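Lytic chitin monooxygenase (Enterococcus faecalis, PDB 4A02) cleaves the glycosidic bonds of crystalline alpha- and beta-chitin oxidatively at a copper centre, working in synergy with a chitinase to depolymerise the polymer. Local coordinates at residues A[4-10]-A[159-163]; A[11-16]-A[28-32]. All blocks are in the same frame, centred on the assembly; numbering follows the deposited sequence. Where two conformers were deposited one is given.

Interaction 1. Residues A[4-10]-A[159-163]; sequences VASPGSR and QAIDV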
loop_
_atom_site.group_PDB
_atom_site.type_symbol
_atom_site.label_atom_id
_atom_site.label_comp_id
_atom_site.label_asym_id
_atom_site.label_seq_id
_atom_site.Cartn_x
_atom_site.Cartn_y
_atom_site.Cartn_z
ATOM N N VAL A 4 5.977 1.770 -0.039
ATOM C CA VAL A 4 5.559 3.152 -0.031
ATOM C C VAL A 4 6.005 3.805 1.254
ATOM O O VAL A 4 5.668 3.370 2.351
ATOM C CB VAL A 4 4.049 3.298 -0.270
ATOM C CG1 VAL A 4 3.627 4.739 -0.060
ATOM C CG2 VAL A 4 3.690 2.811 -1.657
ATOM N N ALA A 5 6.822 4.868 1.098
ATOM C CA ALA A 5 7.398 5.585 2.202
ATOM C C ALA A 5 6.634 6.866 2.551
ATOM O O ALA A 5 6.763 7.324 3.679
ATOM C CB ALA A 5 8.870 5.906 1.901
ATOM N N SER A 6 5.852 7.412 1.642
ATOM C CA SER A 6 5.110 8.635 1.910
ATOM C C SER A 6 3.811 8.636 1.165
ATOM O O SER A 6 3.830 8.531 -0.078
ATOM C CB SER A 6 5.924 9.849 1.523
ATOM O OG SER A 6 5.184 11.008 1.901
ATOM N N PRO A 7 2.649 8.822 1.814
ATOM C CA PRO A 7 2.466 8.588 3.263
ATOM C C PRO A 7 3.002 7.198 3.611
ATOM O O PRO A 7 2.953 6.271 2.817
ATOM C CB PRO A 7 0.940 8.624 3.427
ATOM C CG PRO A 7 0.440 9.375 2.239
ATOM C CD PRO A 7 1.375 8.963 1.114
ATOM N N GLY A 8 3.568 7.053 4.825
ATOM C CA GLY A 8 4.191 5.809 5.156
ATOM C C GLY A 8 3.220 4.644 5.075
ATOM O O GLY A 8 2.108 4.715 5.616
ATOM N N SER A 9 3.639 3.536 4.450
ATOM C CA SER A 9 2.752 2.386 4.395
ATOM C C SER A 9 2.684 1.700 5.743
ATOM O O SER A 9 3.450 1.941 6.676
ATOM C CB SER A 9 3.171 1.403 3.337
ATOM O OG SER A 9 4.298 0.653 3.791
ATOM N N ARG A 10 1.725 0.774 5.846
ATOM C CA ARG A 10 1.520 0.045 7.089
ATOM C C ARG A 10 2.773 -0.757 7.437
ATOM O O ARG A 10 3.252 -0.772 8.579
ATOM C CB ARG A 10 0.271 -0.800 6.949
ATOM C CG ARG A 10 -0.143 -1.534 8.212
ATOM C CD ARG A 10 -1.318 -2.446 7.963
ATOM N NE ARG A 10 -2.534 -1.669 7.697
ATOM C CZ ARG A 10 -3.688 -2.229 7.375
ATOM N NH1 ARG A 10 -3.773 -3.530 7.222
ATOM N NH2 ARG A 10 -4.757 -1.467 7.163
ATOM N N GLN A 159 1.080 -2.665 -1.223
ATOM C CA GLN A 159 1.297 -1.755 -0.089
ATOM C C GLN A 159 -0.015 -1.126 0.362
ATOM O O GLN A 159 -0.525 -0.188 -0.241
ATOM C CB GLN A 159 2.296 -0.678 -0.498
ATOM C CG GLN A 159 3.695 -1.228 -0.692
ATOM C CD GLN A 159 4.391 -1.442 0.641
ATOM O OE1 GLN A 159 4.639 -0.464 1.351
ATOM N NE2 GLN A 159 4.723 -2.666 0.985
ATOM N N ALA A 160 -0.532 -1.639 1.491
ATOM C CA ALA A 160 -1.624 -0.976 2.191
ATOM C C ALA A 160 -1.097 0.200 2.997
ATOM O O ALA A 160 -0.071 0.080 3.679
ATOM C CB ALA A 160 -2.304 -1.977 3.128
ATOM N N ILE A 161 -1.815 1.315 2.927
ATOM C CA ILE A 161 -1.420 2.589 3.556
ATOM C C ILE A 161 -2.620 3.131 4.298
ATOM O O ILE A 161 -3.685 3.349 3.705
ATOM C CB ILE A 161 -0.980 3.578 2.463
ATOM C CG1 ILE A 161 0.158 3.046 1.578
ATOM C CG2 ILE A 161 -0.612 4.930 3.075
ATOM C CD1 ILE A 161 0.014 3.417 0.161
ATOM N N ASP A 162 -2.494 3.328 5.609
ATOM C CA ASP A 162 -3.564 3.852 6.445
ATOM C C ASP A 162 -3.504 5.381 6.491
ATOM O O ASP A 162 -2.447 5.940 6.823
ATOM C CB ASP A 162 -3.411 3.302 7.863
ATOM C CG ASP A 162 -3.505 1.801 7.910
ATOM O OD1 ASP A 162 -4.663 1.292 7.790
ATOM O OD2 ASP A 162 -2.462 1.130 8.055
ATOM N N VAL A 163 -4.627 6.029 6.191
ATOM C CA VAL A 163 -4.691 7.477 6.211
ATOM C C VAL A 163 -5.956 7.915 6.944
ATOM O O VAL A 163 -6.931 7.180 7.069
ATOM C CB VAL A 163 -4.640 8.081 4.796
ATOM C CG1 VAL A 163 -3.319 7.752 4.141
ATOM C CG2 VAL A 163 -5.815 7.634 3.928
HETATM O O HOH W 1 0.080 3.244 6.679
HETATM O O HOH W 2 0.177 6.551 6.203
#
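Arg10 and Asp162 form a bidentate salt bridge: NE of Arg10 lies 2.8 Å from OD2 of Asp162, and NH2 of Arg10 donates to OD1 of the same aspartate. Each oxygen offers its syn lone pair. The guanidinium and carboxylate planes are 10° apart, nearly coplanar, and the grip is side-on because it uses NE and NH2, one to each oxygen. Tyr141 OH also bonds OD1, while Leu58 O takes NH1 of Arg10 and Trp66 makes a cation-pi contact with the arginine, so each charged group has a further partner beyond the pair.

Among the neutral hydrogen bonds, Arg10 N reaches Ala160 O at 2.9 Å, almost straight at 174°. Gln159 OE1 accepts twice, from opposite faces of its amide plane: from Val4 N at 3.0 Å and from Ser9 OG at 2.7 Å. The bend of the glutamine at chi2 (-78°) brings its amide to these donors; its side chain is about 9 Å from that of the copper ligand His1. Ser9 OG, at the N-cap, also bonds Phe12 N. Two waters bridge Gly8 O to Asp162 N and O.

The apolar part centres on Ile161, whose CD1 packs 3.9 Å from Val4 CG1 while CG2 meets Pro7 CB.

Ala5 and Ser6 face Thr79 of strand 74-82 as a classic beta bulge; the turn that follows packs on strand 155-165, joining the two sheets of the family's beta-sandwich at edge strand 2-6.

Interaction 2. Residues A[11-16]-A[28-32]; sequences AFFGSS and AQWEP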
loop_
_atom_site.group_PDB
_atom_site.type_symbol
_atom_site.label_atom_id
_atom_site.label_comp_id
_atom_site.label_asym_id
_atom_site.label_seq_id
_atom_site.Cartn_x
_atom_site.Cartn_y
_atom_site.Cartn_z
ATOM N N ALA A 11 3.309 -1.444 6.417
ATOM C CA ALA A 11 4.564 -2.186 6.564
ATOM C C ALA A 11 5.718 -1.266 6.876
ATOM O O ALA A 11 6.542 -1.545 7.773
ATOM C CB ALA A 11 4.801 -2.988 5.285
ATOM N N PHE A 12 5.842 -0.167 6.117
ATOM C CA PHE A 12 6.923 0.794 6.352
ATOM C C PHE A 12 6.958 1.256 7.786
ATOM O O PHE A 12 8.004 1.220 8.452
ATOM C CB PHE A 12 6.723 1.970 5.407
ATOM C CG PHE A 12 7.624 3.155 5.635
ATOM C CD1 PHE A 12 8.937 3.156 5.142
ATOM C CD2 PHE A 12 7.173 4.285 6.283
ATOM C CE1 PHE A 12 9.726 4.274 5.260
ATOM C CE2 PHE A 12 7.984 5.421 6.401
ATOM C CZ PHE A 12 9.246 5.391 5.881
ATOM N N PHE A 13 5.804 1.702 8.321
ATOM C CA PHE A 13 5.755 2.207 9.683
ATOM C C PHE A 13 6.012 1.121 10.721
ATOM O O PHE A 13 6.343 1.455 11.861
ATOM C CB PHE A 13 4.459 2.911 9.958
ATOM C CG PHE A 13 4.385 4.358 9.491
ATOM C CD1 PHE A 13 5.414 5.241 9.625
ATOM C CD2 PHE A 13 3.227 4.833 8.917
ATOM C CE1 PHE A 13 5.321 6.588 9.280
ATOM C CE2 PHE A 13 3.136 6.205 8.586
ATOM C CZ PHE A 13 4.163 7.030 8.772
ATOM N N GLY A 14 5.855 -0.153 10.375
ATOM C CA GLY A 14 6.208 -1.216 11.302
ATOM C C GLY A 14 7.670 -1.612 11.284
ATOM O O GLY A 14 8.036 -2.503 12.055
ATOM N N SER A 15 8.473 -1.017 10.436
ATOM C CA SER A 15 9.868 -1.371 10.242
ATOM C C SER A 15 10.764 -0.264 10.757
ATOM O O SER A 15 10.323 0.851 11.021
ATOM C CB SER A 15 10.148 -1.586 8.762
ATOM O OG SER A 15 10.247 -0.367 8.045
ATOM N N SER A 16 12.068 -0.527 10.806
ATOM C CA SER A 16 13.010 0.526 11.190
ATOM C C SER A 16 12.990 1.634 10.168
ATOM O O SER A 16 13.259 2.788 10.561
ATOM C CB SER A 16 14.455 -0.029 11.300
ATOM O OG SER A 16 14.953 0.174 9.991
ATOM N N ALA A 28 7.092 -7.876 8.161
ATOM C CA ALA A 28 7.346 -6.519 7.682
ATOM C C ALA A 28 8.168 -5.688 8.619
ATOM O O ALA A 28 8.679 -4.642 8.229
ATOM C CB ALA A 28 6.028 -5.820 7.364
ATOM N N GLN A 29 8.326 -6.125 9.891
ATOM C CA GLN A 29 9.184 -5.375 10.784
ATOM C C GLN A 29 10.606 -5.393 10.301
ATOM O O GLN A 29 11.364 -4.422 10.545
ATOM C CB GLN A 29 9.040 -5.945 12.198
ATOM C CG GLN A 29 9.865 -5.221 13.237
ATOM C CD GLN A 29 9.622 -5.767 14.616
ATOM O OE1 GLN A 29 8.491 -6.094 15.006
ATOM N NE2 GLN A 29 10.648 -5.851 15.430
ATOM N N TRP A 30 11.006 -6.461 9.620
ATOM C CA TRP A 30 12.340 -6.659 9.122
ATOM C C TRP A 30 12.437 -6.558 7.604
ATOM O O TRP A 30 13.534 -6.260 7.106
ATOM C CB TRP A 30 12.916 -8.025 9.610
ATOM C CG TRP A 30 12.877 -8.086 11.118
ATOM C CD1 TRP A 30 13.789 -7.609 12.010
ATOM C CD2 TRP A 30 11.812 -8.631 11.932
ATOM N NE1 TRP A 30 13.394 -7.813 13.300
ATOM C CE2 TRP A 30 12.163 -8.447 13.273
ATOM C CE3 TRP A 30 10.593 -9.248 11.645
ATOM C CZ2 TRP A 30 11.347 -8.855 14.322
ATOM C CZ3 TRP A 30 9.819 -9.652 12.670
ATOM C CH2 TRP A 30 10.185 -9.482 13.996
ATOM N N GLU A 31 11.348 -6.830 6.889
ATOM C CA GLU A 31 11.409 -6.849 5.418
ATOM C C GLU A 31 10.122 -6.250 4.852
ATOM O O GLU A 31 9.316 -6.864 4.155
ATOM C CB GLU A 31 11.628 -8.254 4.861
ATOM C CG GLU A 31 12.190 -9.322 5.732
ATOM C CD GLU A 31 11.859 -10.748 5.481
ATOM O OE1 GLU A 31 12.279 -11.372 4.462
ATOM O OE2 GLU A 31 11.240 -11.481 6.320
ATOM N N PRO A 32 9.956 -4.946 5.092
ATOM C CA PRO A 32 8.778 -4.248 4.562
ATOM C C PRO A 32 8.731 -4.209 3.031
ATOM O O PRO A 32 7.656 -3.971 2.465
ATOM C CB PRO A 32 8.916 -2.835 5.145
ATOM C CG PRO A 32 10.403 -2.687 5.346
ATOM C CD PRO A 32 10.835 -4.011 5.846
HETATM O O HOH W 3 13.457 -2.969 9.538
#
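This is a close packing of two segments, without direct hydrogen bonds between them, in the long connection from strand 2-6 to strand 36-38, a loop-rich region beside the beta-sandwich of the AA10 lytic polysaccharide monooxygenase fold. The short, weakly bonded helix 10-13 and the turn after it lie against a 3-10 turn at residues 28-29 and the loop that leads from it to Pro32.

The evidence begins with small side chains. Ala11 CB sits 3.7 Å from Ala28 CB and also packs on Pro32 CB; two methyl groups meeting here leave the helix and the 3-10 turn close together. The backbones converge further along: the CA atoms of Ala11 and Pro32 are 5.1 Å apart, those of Ser15 and Gln29 4.1 Å. Two CA-H...O contacts run in opposite directions here, from Gln29 CA to Gly14 O at 3.3 Å with 148° at the hydrogen, and from Ser15 CA to Gln29 O. The carbonyl of Gly14 is also met by CB and CG of Gln29. Ser15 CB rests on Ala28 O, at 3.4 Å, and on Pro32 CG.

Pro32 closes the contact from the side of strand 2-6, where it touches Tyr3; its side chain is about 9 Å from that of the copper ligand His1. A water joins the two segments at Ser16, accepting from Ser16 N and donating to Gln29 O.

With chi1 at 76°, the hydroxyl of Ser15 turns back over its own turn, where OG donates to Phe12 O at 2.8 Å, sharing that acceptor with Ser15 N, while Pro32 CG lies 3.6 Å from the same OG.

Overall arrangement
From the copper-binding N terminus, strand 2-6 carries the start of segment 4-10, which turns into helix 10-13, and segment 11-16 follows at once. Interaction 2 closes first, a short loop with 11 intervening residues, when the chain returns at residues 28-32. Interaction 1 closes only at residues 159-163, after 148 intervening residues, so interaction 2 is nested within its loop. Their centres are 11 Å apart and they touch: Phe12 and Phe13 pack against the backbone of residues 4-8. Together they tie the loop region around residues 11-32 to strand 2-6, and strand 2-6 to strand 155-165 in the other sheet.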